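Local coordinates for protein F01G10.3, confirmed by transcript evidence (Caenorhabditis elegans, PDB 3K6J) that probably acts as an NAD-dependent 3-hydroxyacyl-CoA dehydrogenase, the oxidoreductase part of a multifunctional enzyme, and carries a bound zinc ion, at residues A99-S103 / F104-N108; K110-E113 / K114-N118; G256-P259 / H260-D263. All coordinates share one frame; numbering follows the deposited sequence.

Interaction 1 (A99-S103 / F104-N108); sequences AREKS and FKRLN. With PO4 (phosphate ion), chain D.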
ATOM      1  N   ALA A  99      19.516   5.124   7.768  1.00 28.61           N
ATOM      2  CA  ALA A  99      19.773   4.519   9.082  1.00 29.13           C
ATOM      3  C   ALA A  99      18.546   3.805   9.623  1.00 29.03           C
ATOM      4  O   ALA A  99      18.654   2.731  10.208  1.00 29.77           O
ATOM      5  CB  ALA A  99      20.237   5.591  10.101  1.00 29.01           C
ATOM      6  N   ARG A 100      17.385   4.419   9.452  1.00 28.60           N
ATOM      7  CA  ARG A 100      16.132   3.814   9.861  1.00 27.94           C
ATOM      8  C   ARG A 100      15.832   2.542   9.038  1.00 26.69           C
ATOM      9  O   ARG A 100      15.378   1.538   9.580  1.00 26.54           O
ATOM     10  CB  ARG A 100      15.017   4.840   9.746  1.00 28.58           C
ATOM     11  CG  ARG A 100      13.635   4.290  10.048  1.00 32.49           C
ATOM     12  CD  ARG A 100      12.584   5.386  10.110  1.00 38.30           C
ATOM     13  NE  ARG A 100      11.240   4.825   9.951  1.00 44.84           N
ATOM     14  CZ  ARG A 100      10.552   4.179  10.900  1.00 48.55           C
ATOM     15  NH1 ARG A 100      11.077   3.991  12.114  1.00 50.69           N
ATOM     16  NH2 ARG A 100       9.326   3.713  10.635  1.00 49.37           N
ATOM     17  N   GLU A 101      16.119   2.578   7.746  1.00 25.43           N
ATOM     18  CA  GLU A 101      15.814   1.447   6.863  1.00 25.11           C
ATOM     19  C   GLU A 101      16.718   0.242   7.146  1.00 25.30           C
ATOM     20  O   GLU A 101      16.250  -0.897   7.137  1.00 24.77           O
ATOM     21  CB  GLU A 101      15.928   1.872   5.395  1.00 24.24           C
ATOM     22  CG  GLU A 101      14.781   2.765   4.938  1.00 24.13           C
ATOM     23  CD  GLU A 101      13.463   2.011   4.847  1.00 23.75           C
ATOM     24  OE1 GLU A 101      13.232   1.319   3.834  1.00 23.16           O
ATOM     25  OE2 GLU A 101      12.655   2.102   5.794  1.00 25.76           O
ATOM     26  N   LYS A 102      18.008   0.508   7.379  1.00 25.51           N
ATOM     27  CA  LYS A 102      18.956  -0.531   7.768  1.00 25.39           C
ATOM     28  C   LYS A 102      18.502  -1.169   9.077  1.00 25.80           C
ATOM     29  O   LYS A 102      18.493  -2.385   9.197  1.00 25.54           O
ATOM     30  CB  LYS A 102      20.380   0.032   7.886  1.00 24.93           C
ATOM     31  CG  LYS A 102      20.993   0.419   6.562  1.00 25.32           C
ATOM     32  CD  LYS A 102      22.536   0.422   6.608  1.00 28.47           C
ATOM     33  CE  LYS A 102      23.057   1.484   7.547  1.00 28.97           C
ATOM     34  NZ  LYS A 102      24.428   1.130   7.984  1.00 31.53           N
ATOM     35  N   SER A 103      18.084  -0.356  10.043  1.00 26.63           N
ATOM     36  CA  SER A 103      17.600  -0.904  11.311  1.00 28.29           C
ATOM     37  C   SER A 103      16.416  -1.882  11.150  1.00 29.06           C
ATOM     38  O   SER A 103      16.225  -2.792  11.979  1.00 29.89           O
ATOM     39  CB  SER A 103      17.273   0.211  12.292  1.00 27.45           C
ATOM     40  OG  SER A 103      15.977   0.708  12.100  1.00 30.82           O
ATOM     41  N   PHE A 104      15.661  -1.710  10.067  1.00 28.88           N
ATOM     42  CA  PHE A 104      14.578  -2.609   9.737  1.00 29.54           C
ATOM     43  C   PHE A 104      14.972  -3.708   8.755  1.00 29.06           C
ATOM     44  O   PHE A 104      14.143  -4.539   8.423  1.00 29.28           O
ATOM     45  CB  PHE A 104      13.348  -1.811   9.233  1.00 30.07           C
ATOM     46  CG  PHE A 104      12.642  -1.039  10.332  1.00 30.22           C
ATOM     47  CD1 PHE A 104      12.110  -1.697  11.429  1.00 32.60           C
ATOM     48  CD2 PHE A 104      12.533   0.341  10.275  1.00 33.62           C
ATOM     49  CE1 PHE A 104      11.464  -0.998  12.455  1.00 34.30           C
ATOM     50  CE2 PHE A 104      11.880   1.061  11.310  1.00 33.34           C
ATOM     51  CZ  PHE A 104      11.346   0.389  12.390  1.00 32.90           C
ATOM     52  N   LYS A 105      16.227  -3.692   8.301  1.00 28.79           N
ATOM     53  CA  LYS A 105      16.783  -4.658   7.347  1.00 28.76           C
ATOM     54  C   LYS A 105      16.210  -4.492   5.938  1.00 28.77           C
ATOM     55  O   LYS A 105      16.275  -5.412   5.110  1.00 28.49           O
ATOM     56  CB  LYS A 105      16.631  -6.108   7.845  1.00 29.01           C
ATOM     57  CG  LYS A 105      17.473  -6.436   9.100  1.00 29.29           C
ATOM     58  CD  LYS A 105      18.042  -7.848   9.025  1.00 33.17           C
ATOM     59  CE  LYS A 105      18.730  -8.259  10.339  1.00 36.83           C
ATOM     60  NZ  LYS A 105      19.750  -9.381  10.155  1.00 37.66           N
ATOM     61  N   ARG A 106      15.650  -3.312   5.675  1.00 27.58           N
ATOM     62  CA  ARG A 106      15.115  -3.003   4.357  1.00 26.61           C
ATOM     63  C   ARG A 106      16.208  -2.587   3.385  1.00 26.55           C
ATOM     64  O   ARG A 106      16.052  -2.720   2.172  1.00 26.22           O
ATOM     65  CB  ARG A 106      14.087  -1.895   4.464  1.00 25.67           C
ATOM     66  CG  ARG A 106      12.960  -2.279   5.338  1.00 24.68           C
ATOM     67  CD  ARG A 106      12.121  -1.103   5.611  1.00 22.55           C
ATOM     68  NE  ARG A 106      11.025  -1.442   6.488  1.00 22.37           N
ATOM     69  CZ  ARG A 106      10.227  -0.543   7.047  1.00 24.46           C
ATOM     70  NH1 ARG A 106      10.427   0.774   6.833  1.00 19.57           N
ATOM     71  NH2 ARG A 106       9.244  -0.967   7.821  1.00 19.02           N
ATOM     72  N   LEU A 107      17.297  -2.054   3.932  1.00 25.85           N
ATOM     73  CA  LEU A 107      18.470  -1.684   3.154  1.00 25.85           C
ATOM     74  C   LEU A 107      19.727  -2.150   3.900  1.00 25.59           C
ATOM     75  O   LEU A 107      19.676  -2.452   5.098  1.00 23.99           O
ATOM     76  CB  LEU A 107      18.547  -0.169   2.946  1.00 25.59           C
ATOM     77  CG  LEU A 107      17.539   0.554   2.030  1.00 26.71           C
ATOM     78  CD1 LEU A 107      17.692   2.070   2.198  1.00 24.25           C
ATOM     79  CD2 LEU A 107      17.735   0.165   0.556  1.00 26.35           C
ATOM     80  N   ASN A 108      20.841  -2.191   3.179  1.00 25.90           N
ATOM     81  CA  ASN A 108      22.156  -2.459   3.787  1.00 26.83           C
ATOM     82  C   ASN A 108      23.216  -1.560   3.123  1.00 27.28           C
ATOM     83  O   ASN A 108      22.932  -0.938   2.091  1.00 26.42           O
ATOM     84  CB  ASN A 108      22.499  -3.954   3.667  1.00 25.97           C
ATOM     85  CG  ASN A 108      22.593  -4.427   2.225  1.00 26.70           C
ATOM     86  OD1 ASN A 108      23.119  -3.736   1.371  1.00 25.21           O
ATOM     87  ND2 ASN A 108      22.074  -5.622   1.951  1.00 27.83           N
TER
HETATM   88  P   PO4 D 502      10.804   5.109   5.832  1.00107.71           P
HETATM   89  O1  PO4 D 502      10.048   3.933   6.409  1.00107.29           O
HETATM   90  O2  PO4 D 502       9.845   6.231   5.519  1.00107.08           O
HETATM   91  O3  PO4 D 502      11.843   5.596   6.821  1.00107.61           O
HETATM   92  O4  PO4 D 502      11.471   4.674   4.548  1.00107.77           O
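A Schellman motif at the end of helix 87-103 joins Glu-101 and Lys-102 to the residues that follow. Lys-105 has positive phi. Lys-105 N bonds back to Lys-102 O at 2.8 Å, and Arg-106 N reaches Glu-101 O at 2.9 Å. The Glu-101 side chain bends at its second torsion (chi2 -70°), which turns the carboxylate toward Arg-106. Glu-101 OE2 uses its syn lone pair to form a salt bridge with Arg-106 NH1 at 2.8 Å. That oxygen lies near the guanidinium plane, although the two flat groups are 55° apart. Glu-101 OE1 is held by Asn-194. With an alanine in place of Glu-101, Arg-106 would probably lose its charge mate and be freer to turn. Phe-104 meets Arg-100 edge to face: Phe-104 CE2 lies over the guanidinium, 3.1 Å from Arg-100 NH1, with the planes 83° apart. A phosphate ion, probably from the crystallisation liquor, sits near both arginines. Arg-100 NE makes a weak hydrogen bond to phosphate O3 at 3.3 Å. Leu-107 packs on Ile-115 of helix 109-116, while Lys-102 pairs with Asp-109 and Asn-108 caps Arg-111 N, so the turn joins the two helices.

Interaction 2 (K110-E113 / K114-N118); sequences KRIE and KINAN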
ATOM      1  N   LYS A 110      25.753  -2.118   1.247  1.00 29.88           N
ATOM      2  CA  LYS A 110      26.059  -2.459  -0.151  1.00 30.75           C
ATOM      3  C   LYS A 110      25.005  -1.876  -1.130  1.00 31.29           C
ATOM      4  O   LYS A 110      25.332  -1.437  -2.253  1.00 30.97           O
ATOM      5  CB  LYS A 110      26.172  -3.989  -0.285  1.00 31.68           C
ATOM      6  CG  LYS A 110      26.589  -4.567  -1.674  1.00 33.80           C
ATOM      7  CD  LYS A 110      28.097  -4.405  -1.994  1.00 36.99           C
ATOM      8  CE  LYS A 110      28.443  -5.157  -3.301  1.00 39.02           C
ATOM      9  NZ  LYS A 110      29.761  -4.767  -3.923  1.00 39.02           N
ATOM     10  N   ARG A 111      23.741  -1.867  -0.711  1.00 31.28           N
ATOM     11  CA  ARG A 111      22.660  -1.321  -1.561  1.00 31.83           C
ATOM     12  C   ARG A 111      22.677   0.220  -1.516  1.00 31.02           C
ATOM     13  O   ARG A 111      22.429   0.905  -2.525  1.00 30.69           O
ATOM     14  CB  ARG A 111      21.298  -1.908  -1.150  1.00 32.05           C
ATOM     15  CG  ARG A 111      21.106  -3.385  -1.584  1.00 35.50           C
ATOM     16  CD  ARG A 111      19.702  -3.912  -1.317  1.00 41.47           C
ATOM     17  NE  ARG A 111      19.519  -4.218   0.101  1.00 48.71           N
ATOM     18  CZ  ARG A 111      18.392  -4.669   0.656  1.00 51.26           C
ATOM     19  NH1 ARG A 111      17.321  -4.863  -0.114  1.00 52.29           N
ATOM     20  NH2 ARG A 111      18.338  -4.928   1.984  1.00 49.66           N
ATOM     21  N   ILE A 112      23.000   0.756  -0.348  1.00 30.26           N
ATOM     22  CA  ILE A 112      23.193   2.202  -0.192  1.00 30.69           C
ATOM     23  C   ILE A 112      24.331   2.754  -1.060  1.00 31.31           C
ATOM     24  O   ILE A 112      24.230   3.871  -1.591  1.00 31.18           O
ATOM     25  CB  ILE A 112      23.370   2.580   1.269  1.00 30.75           C
ATOM     26  CG1 ILE A 112      22.020   2.395   1.998  1.00 29.64           C
ATOM     27  CG2 ILE A 112      23.936   3.982   1.397  1.00 30.06           C
ATOM     28  CD1 ILE A 112      22.085   2.570   3.504  1.00 30.02           C
ATOM     29  N   GLU A 113      25.382   1.951  -1.226  1.00 31.73           N
ATOM     30  CA  GLU A 113      26.479   2.263  -2.121  1.00 32.32           C
ATOM     31  C   GLU A 113      25.963   2.409  -3.549  1.00 32.02           C
ATOM     32  O   GLU A 113      26.297   3.377  -4.242  1.00 31.68           O
ATOM     33  CB  GLU A 113      27.543   1.159  -2.041  1.00 33.26           C
ATOM     34  CG  GLU A 113      28.899   1.509  -2.665  1.00 36.06           C
ATOM     35  CD  GLU A 113      29.925   0.378  -2.511  1.00 39.43           C
ATOM     36  OE1 GLU A 113      30.563  -0.011  -3.511  1.00 39.21           O
ATOM     37  OE2 GLU A 113      30.089  -0.140  -1.388  1.00 43.17           O
ATOM     38  N   LYS A 114      25.142   1.451  -3.986  1.00 31.60           N
ATOM     39  CA  LYS A 114      24.557   1.480  -5.336  1.00 31.49           C
ATOM     40  C   LYS A 114      23.614   2.692  -5.537  1.00 30.81           C
ATOM     41  O   LYS A 114      23.663   3.342  -6.575  1.00 30.76           O
ATOM     42  CB  LYS A 114      23.822   0.175  -5.621  1.00 31.85           C
ATOM     43  CG  LYS A 114      23.588  -0.115  -7.087  1.00 33.92           C
ATOM     44  CD  LYS A 114      22.727  -1.353  -7.203  1.00 38.46           C
ATOM     45  CE  LYS A 114      22.805  -1.996  -8.573  1.00 40.72           C
ATOM     46  NZ  LYS A 114      22.710  -1.013  -9.663  1.00 42.26           N
ATOM     47  N   ILE A 115      22.771   2.984  -4.549  1.00 29.78           N
ATOM     48  CA  ILE A 115      21.898   4.165  -4.599  1.00 29.18           C
ATOM     49  C   ILE A 115      22.740   5.430  -4.791  1.00 29.79           C
ATOM     50  O   ILE A 115      22.514   6.177  -5.735  1.00 30.13           O
ATOM     51  CB  ILE A 115      21.004   4.296  -3.336  1.00 28.54           C
ATOM     52  CG1 ILE A 115      20.047   3.104  -3.246  1.00 27.93           C
ATOM     53  CG2 ILE A 115      20.213   5.604  -3.357  1.00 26.25           C
ATOM     54  CD1 ILE A 115      19.374   2.942  -1.896  1.00 28.46           C
ATOM     55  N   ASN A 116      23.705   5.655  -3.897  1.00 29.94           N
ATOM     56  CA  ASN A 116      24.605   6.816  -3.953  1.00 30.19           C
ATOM     57  C   ASN A 116      25.407   7.013  -5.246  1.00 30.56           C
ATOM     58  O   ASN A 116      25.680   8.139  -5.640  1.00 30.29           O
ATOM     59  CB  ASN A 116      25.525   6.845  -2.729  1.00 30.25           C
ATOM     60  CG  ASN A 116      24.763   7.148  -1.442  1.00 30.19           C
ATOM     61  OD1 ASN A 116      23.685   7.736  -1.477  1.00 32.72           O
ATOM     62  ND2 ASN A 116      25.311   6.741  -0.304  1.00 31.24           N
ATOM     63  N   ALA A 117      25.759   5.922  -5.913  1.00 31.08           N
ATOM     64  CA  ALA A 117      26.474   6.005  -7.176  1.00 32.19           C
ATOM     65  C   ALA A 117      25.542   6.433  -8.325  1.00 33.18           C
ATOM     66  O   ALA A 117      26.010   6.720  -9.442  1.00 33.85           O
ATOM     67  CB  ALA A 117      27.102   4.663  -7.491  1.00 31.80           C
ATOM     68  N   ASN A 118      24.233   6.438  -8.049  1.00 32.85           N
ATOM     69  CA  ASN A 118      23.213   6.713  -9.052  1.00 33.41           C
ATOM     70  C   ASN A 118      22.359   7.931  -8.730  1.00 33.33           C
ATOM     71  O   ASN A 118      21.712   8.482  -9.608  1.00 33.58           O
ATOM     72  CB  ASN A 118      22.307   5.497  -9.226  1.00 33.18           C
ATOM     73  CG  ASN A 118      22.999   4.365  -9.916  1.00 33.25           C
ATOM     74  OD1 ASN A 118      23.399   3.388  -9.279  1.00 34.20           O
ATOM     75  ND2 ASN A 118      23.156   4.483 -11.224  1.00 29.22           N
TER
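Ile-112 and Asn-116 lie side by side, one turn apart, on alpha helix 109-116. This short helix leads into strand 119-122, an edge strand of the Rossmann-type sheet of the NAD-binding domain. Ile-112, Glu-113 and Lys-114 bury most of the surface here. The CG2 branch of Ile-112 is anti to its backbone N and runs beside the amide of Asn-116, 3.5 Å from Asn-116 ND2. Between their backbones, Asn-116 N bonds to Ile-112 O at 3.0 Å, almost straight at 172°. The amide oxygen, Asn-116 OD1, bonds to the hydroxyl of Tyr-98, which also touches Ile-112. This side of the helix therefore faces helix 87-103. Glu-113 takes part through its backbone: Glu-113 O accepts Ala-117 N at 3.1 Å, and its side chain is extended beyond CG. Lys-114 contributes mainly its root. Lys-114 CB rests 3.5 Å from Arg-111 O, while Lys-114 N makes a weak hydrogen bond to Lys-110 O. Ile-115 fills the buried side, against Ile-71 and Leu-75 of helix 64-75. Ile-115 CG1 comes alongside Arg-111 O at 3.3 Å, and that same oxygen accepts the backbone N of Ile-115 at 2.9 Å.

Interaction 3 (G256-P259 / H260-D263); sequences GYLP and HQID
Gln-261 reaches back from the first turn of helix 259-269 to the backbone of Leu-258, the N-cap residue. Gln-261 OE1 accepts Leu-258 N at 3.2 Å, nearly straight with an angle of 170° at the hydrogen. This is the half of a capping box made by the third residue of the helix; leucine has no polar side chain to return the bond. CG of Gln-261 stands beside its own backbone N, opposite the carbonyl carbon, and the chain is extended from there, alongside Leu-258; together these carry the amide to the cap. Leu-258 O in turn receives two backbone donors. Ile-262 N meets Leu-258 O nearly along the C=O axis at 3.2 Å, while Gln-261 N reaches the same Leu-258 O from above the carbonyl plane at 2.9 Å. Just outside the cap, Tyr-257 CB meets Ile-262 CD1 at 3.7 Å. This apolar pair brackets the helix start in the manner of a hydrophobic staple. The side chains of His-260 and Leu-258 point the same way, with Leu-258 CD1 at the imidazole edge, 3.8 Å from His-260 CE1. The ring takes the position between backbone N and carbonyl carbon (chi1 70°), and Gln-261 CG lies over one of its faces.

Leu-258 packs on helix 333-341, whose Arg-340 also bonds to Gly-256 O. Pro-259 and Ile-262 both touch Met-252 and Met-276, so the new helix wedges between helices 234-253 and 275-282. Asp-263 is buried, and its carboxylate is satisfied by Met-276 N, Thr-277 and the hydroxyl of Tyr-320. Its backbone closes the first turn: Asp-263 N bonds to Pro-259 O at 2.9 Å, with 174° at the hydrogen.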
ATOM      1  N   GLY A 256      -9.226 -15.130  23.822  1.00 48.21           N
ATOM      2  CA  GLY A 256      -8.138 -14.773  24.717  1.00 47.56           C
ATOM      3  C   GLY A 256      -6.815 -14.565  24.034  1.00 47.05           C
ATOM      4  O   GLY A 256      -5.783 -14.630  24.685  1.00 47.23           O
ATOM      5  N   TYR A 257      -6.827 -14.326  22.725  1.00 46.36           N
ATOM      6  CA  TYR A 257      -5.571 -14.319  21.964  1.00 45.43           C
ATOM      7  C   TYR A 257      -4.710 -13.087  22.235  1.00 44.63           C
ATOM      8  O   TYR A 257      -5.212 -11.976  22.355  1.00 44.09           O
ATOM      9  CB  TYR A 257      -5.824 -14.492  20.468  1.00 45.50           C
ATOM     10  CG  TYR A 257      -6.296 -15.875  20.058  1.00 45.40           C
ATOM     11  CD1 TYR A 257      -7.647 -16.209  20.102  1.00 45.37           C
ATOM     12  CD2 TYR A 257      -5.393 -16.841  19.602  1.00 46.18           C
ATOM     13  CE1 TYR A 257      -8.096 -17.464  19.718  1.00 45.62           C
ATOM     14  CE2 TYR A 257      -5.837 -18.119  19.204  1.00 46.30           C
ATOM     15  CZ  TYR A 257      -7.190 -18.414  19.271  1.00 46.25           C
ATOM     16  OH  TYR A 257      -7.657 -19.654  18.895  1.00 46.85           O
ATOM     17  N   LEU A 258      -3.410 -13.328  22.373  1.00 44.00           N
ATOM     18  CA  LEU A 258      -2.429 -12.283  22.597  1.00 43.56           C
ATOM     19  C   LEU A 258      -1.803 -11.900  21.249  1.00 43.22           C
ATOM     20  O   LEU A 258      -1.812 -12.701  20.304  1.00 42.84           O
ATOM     21  CB  LEU A 258      -1.347 -12.744  23.588  1.00 43.41           C
ATOM     22  CG  LEU A 258      -1.714 -13.545  24.843  1.00 44.57           C
ATOM     23  CD1 LEU A 258      -0.515 -13.692  25.786  1.00 44.35           C
ATOM     24  CD2 LEU A 258      -2.918 -12.950  25.583  1.00 45.41           C
ATOM     25  N   PRO A 259      -1.265 -10.666  21.157  1.00 42.68           N
ATOM     26  CA  PRO A 259      -0.732 -10.165  19.903  1.00 41.80           C
ATOM     27  C   PRO A 259       0.202 -11.121  19.188  1.00 40.97           C
ATOM     28  O   PRO A 259      -0.030 -11.421  18.018  1.00 40.05           O
ATOM     29  CB  PRO A 259      -0.021  -8.889  20.340  1.00 42.31           C
ATOM     30  CG  PRO A 259      -0.976  -8.351  21.361  1.00 42.45           C
ATOM     31  CD  PRO A 259      -1.378  -9.577  22.146  1.00 42.54           C
ATOM     32  N   HIS A 260       1.235 -11.605  19.875  1.00 40.59           N
ATOM     33  CA  HIS A 260       2.214 -12.489  19.226  1.00 39.96           C
ATOM     34  C   HIS A 260       1.580 -13.785  18.718  1.00 39.10           C
ATOM     35  O   HIS A 260       2.117 -14.397  17.814  1.00 38.98           O
ATOM     36  CB  HIS A 260       3.421 -12.787  20.135  1.00 40.47           C
ATOM     37  CG  HIS A 260       3.091 -13.666  21.308  1.00 42.12           C
ATOM     38  ND1 HIS A 260       2.432 -13.199  22.429  1.00 43.12           N
ATOM     39  CD2 HIS A 260       3.299 -14.989  21.517  1.00 42.67           C
ATOM     40  CE1 HIS A 260       2.260 -14.194  23.282  1.00 44.55           C
ATOM     41  NE2 HIS A 260       2.777 -15.290  22.752  1.00 44.74           N
ATOM     42  N   GLN A 261       0.439 -14.185  19.286  1.00 38.63           N
ATOM     43  CA  GLN A 261      -0.260 -15.411  18.852  1.00 38.33           C
ATOM     44  C   GLN A 261      -1.001 -15.208  17.529  1.00 37.45           C
ATOM     45  O   GLN A 261      -0.856 -15.999  16.588  1.00 37.26           O
ATOM     46  CB  GLN A 261      -1.216 -15.932  19.923  1.00 38.20           C
ATOM     47  CG  GLN A 261      -0.537 -16.144  21.259  1.00 39.00           C
ATOM     48  CD  GLN A 261      -1.406 -16.869  22.239  1.00 40.95           C
ATOM     49  OE1 GLN A 261      -2.518 -16.432  22.548  1.00 42.45           O
ATOM     50  NE2 GLN A 261      -0.905 -17.995  22.747  1.00 40.87           N
ATOM     51  N   ILE A 262      -1.780 -14.136  17.472  1.00 36.44           N
ATOM     52  CA  ILE A 262      -2.410 -13.680  16.237  1.00 35.42           C
ATOM     53  C   ILE A 262      -1.376 -13.435  15.125  1.00 34.95           C
ATOM     54  O   ILE A 262      -1.495 -13.984  14.024  1.00 35.08           O
ATOM     55  CB  ILE A 262      -3.216 -12.404  16.495  1.00 35.62           C
ATOM     56  CG1 ILE A 262      -4.405 -12.747  17.406  1.00 34.90           C
ATOM     57  CG2 ILE A 262      -3.648 -11.771  15.158  1.00 34.70           C
ATOM     58  CD1 ILE A 262      -4.849 -11.655  18.278  1.00 33.70           C
ATOM     59  N   ASP A 263      -0.358 -12.639  15.423  1.00 33.77           N
ATOM     60  CA  ASP A 263       0.644 -12.296  14.436  1.00 33.01           C
ATOM     61  C   ASP A 263       1.360 -13.546  13.923  1.00 33.08           C
ATOM     62  O   ASP A 263       1.733 -13.626  12.742  1.00 33.02           O
ATOM     63  CB  ASP A 263       1.631 -11.296  15.017  1.00 32.95           C
ATOM     64  CG  ASP A 263       1.021  -9.906  15.209  1.00 32.54           C
ATOM     65  OD1 ASP A 263      -0.172  -9.703  14.906  1.00 31.28           O
ATOM     66  OD2 ASP A 263       1.751  -9.000  15.664  1.00 32.39           O
TER

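How the interactions relate
The three contacts follow one another along the chain; none nests in or crosses another. Each is local. Interaction 1 closes the turn after helix 87-103. Interaction 2 follows at once, along helix 109-116. The two touch: Lys-102 CD lies 3.8 Å from Ile-112 CD1, and Arg-111 NH2 is 3.2 Å from Arg-106 O. Together they join two consecutive helices, 87-103 and 109-116, through one turn at the margin of the NAD-binding domain. Interaction 3 comes much later, where a loop after helix 234-253 starts helix 259-269 in the C-terminal family region. Its centre is about 26 Å from that of interaction 1 and about 39 Å from that of interaction 2, with no direct contact to either.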